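Local coordinates for fervidolysin (Fervidobacterium pennivorans, PDB 1R6V), which is a calcium-binding serine protease of the subtilisin family that degrades keratin into peptides, letting its bacterium grow on native feathers, at residues Ala256-Ala261 with Phe281-Glu286. The protein carries 1 engineered substitution. Numbering follows the deposited sequence.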
loop_
_atom_site.group_PDB
_atom_site.type_symbol
_atom_site.label_atom_id
_atom_site.label_comp_id
_atom_site.label_asym_id
_atom_site.label_seq_id
_atom_site.Cartn_x
_atom_site.Cartn_y
_atom_site.Cartn_z
ATOM N N ALA A 256 -8.975 11.370 10.529
ATOM C CA ALA A 256 -9.377 12.422 9.593
ATOM C C ALA A 256 -10.695 12.095 8.898
ATOM O O ALA A 256 -11.548 12.970 8.699
ATOM C CB ALA A 256 -8.283 12.638 8.547
ATOM N N THR A 257 -10.840 10.841 8.496
ATOM C CA THR A 257 -12.064 10.392 7.836
ATOM C C THR A 257 -13.250 10.506 8.793
ATOM O O THR A 257 -14.315 11.023 8.439
ATOM C CB THR A 257 -11.940 8.923 7.401
ATOM O OG1 THR A 257 -10.873 8.800 6.449
ATOM C CG2 THR A 257 -13.253 8.425 6.767
ATOM N N ASP A 258 -13.050 10.006 10.003
ATOM C CA ASP A 258 -14.095 10.025 11.020
ATOM C C ASP A 258 -14.480 11.433 11.434
ATOM O O ASP A 258 -15.604 11.660 11.884
ATOM C CB ASP A 258 -13.657 9.258 12.269
ATOM C CG ASP A 258 -13.639 7.760 12.064
ATOM O OD1 ASP A 258 -14.121 7.275 11.016
ATOM O OD2 ASP A 258 -13.138 7.062 12.966
ATOM N N HIS A 259 -13.550 12.376 11.297
ATOM C CA HIS A 259 -13.804 13.749 11.679
ATOM C C HIS A 259 -14.166 14.665 10.524
ATOM O O HIS A 259 -14.050 15.884 10.637
ATOM C CB HIS A 259 -12.609 14.302 12.463
ATOM C CG HIS A 259 -12.508 13.749 13.849
ATOM N ND1 HIS A 259 -12.847 14.482 14.966
ATOM C CD2 HIS A 259 -12.224 12.500 14.292
ATOM C CE1 HIS A 259 -12.785 13.708 16.035
ATOM N NE2 HIS A 259 -12.411 12.499 15.655
ATOM N N GLY A 260 -14.581 14.076 9.407
ATOM C CA GLY A 260 -15.050 14.891 8.306
ATOM C C GLY A 260 -14.204 15.323 7.130
ATOM O O GLY A 260 -14.737 16.033 6.269
ATOM N N ALA A 261 -12.926 14.950 7.063
ATOM C CA ALA A 261 -12.125 15.346 5.900
ATOM C C ALA A 261 -12.738 14.726 4.639
ATOM O O ALA A 261 -13.123 13.558 4.653
ATOM C CB ALA A 261 -10.667 14.869 6.066
ATOM N N PHE A 281 -6.462 3.438 3.310
ATOM C CA PHE A 281 -6.821 4.197 2.126
ATOM C C PHE A 281 -8.186 3.791 1.615
ATOM O O PHE A 281 -8.978 4.650 1.214
ATOM C CB PHE A 281 -5.774 4.019 1.027
ATOM C CG PHE A 281 -4.754 5.108 1.012
ATOM C CD1 PHE A 281 -3.864 5.267 2.072
ATOM C CD2 PHE A 281 -4.727 6.022 -0.033
ATOM C CE1 PHE A 281 -2.948 6.345 2.099
ATOM C CE2 PHE A 281 -3.818 7.105 -0.024
ATOM C CZ PHE A 281 -2.933 7.264 1.042
ATOM N N ASP A 282 -8.473 2.493 1.648
ATOM C CA ASP A 282 -9.764 1.996 1.174
ATOM C C ASP A 282 -10.889 2.426 2.121
ATOM O O ASP A 282 -12.016 2.664 1.691
ATOM C CB ASP A 282 -9.713 0.468 1.013
ATOM C CG ASP A 282 -8.808 0.025 -0.141
ATOM O OD1 ASP A 282 -8.339 0.911 -0.903
ATOM O OD2 ASP A 282 -8.572 -1.199 -0.284
ATOM N N TYR A 283 -10.579 2.516 3.417
ATOM C CA TYR A 283 -11.546 2.968 4.420
ATOM C C TYR A 283 -11.943 4.410 4.100
ATOM O O TYR A 283 -13.117 4.779 4.083
ATOM C CB TYR A 283 -10.906 2.955 5.806
ATOM C CG TYR A 283 -11.779 3.453 6.943
ATOM C CD1 TYR A 283 -12.634 2.582 7.617
ATOM C CD2 TYR A 283 -11.691 4.774 7.396
ATOM C CE1 TYR A 283 -13.369 3.013 8.725
ATOM C CE2 TYR A 283 -12.418 5.215 8.496
ATOM C CZ TYR A 283 -13.255 4.327 9.156
ATOM O OH TYR A 283 -13.980 4.740 10.247
ATOM N N ALA A 284 -10.939 5.244 3.863
ATOM C CA ALA A 284 -11.232 6.622 3.559
ATOM C C ALA A 284 -12.070 6.735 2.271
ATOM O O ALA A 284 -13.067 7.460 2.235
ATOM C CB ALA A 284 -9.906 7.413 3.420
ATOM N N MET A 285 -11.679 6.026 1.219
ATOM C CA MET A 285 -12.419 6.121 -0.047
ATOM C C MET A 285 -13.850 5.569 0.075
ATOM O O MET A 285 -14.782 6.087 -0.562
ATOM C CB MET A 285 -11.640 5.426 -1.181
ATOM C CG MET A 285 -10.347 6.181 -1.544
ATOM S SD MET A 285 -9.456 5.635 -3.047
ATOM C CE MET A 285 -8.583 4.112 -2.441
ATOM N N GLU A 286 -14.019 4.547 0.906
ATOM C CA GLU A 286 -15.345 3.961 1.116
ATOM C C GLU A 286 -16.244 4.965 1.828
ATOM O O GLU A 286 -17.468 4.907 1.716
ATOM C CB GLU A 286 -15.236 2.654 1.915
ATOM C CG GLU A 286 -14.964 1.443 1.029
ATOM C CD GLU A 286 -14.581 0.187 1.797
ATOM O OE1 GLU A 286 -15.019 0.035 2.960
ATOM O OE2 GLU A 286 -13.848 -0.655 1.224
#
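Y283 reaches across from helix 275-286 to give its phenol proton to D258, OH to OD1 2.7 Å, the one hydrogen bond between the C-terminal ends of helices 246-258 and 275-286. OD1 lies at the ring edge, close to its plane, and accepts through its syn lone pair; carboxylate and ring planes are turned 67° apart. CG anti to the backbone N (chi1 178°) directs the tyrosine ring toward helix 246-258, where T257 CG2 approaches it obliquely, 3.7 Å from Y283 CE2. A phenylalanine here would probably leave D258 OD1 without its phenolic donor and the two helix ends without their hydrogen bond. The backbones are nearest at T257 and A284, CA to CA 5.8 Å, a close approach that the small alanine side chain permits: its CB sits 3.5 Å from T257 OG1. That hydroxyl is bonded to I253 O, one turn back in its own helix. Just past D258 a Schellman motif ends the helix, with A261 N bonded to A256 O and G260, at positive phi, as the C-prime residue. In the subtilase domain, T257 and A284 both rest on M264 of strand 263-269, which links helices 246-258 and 275-286, while A256 also touches strand 225-230 of the same sheet.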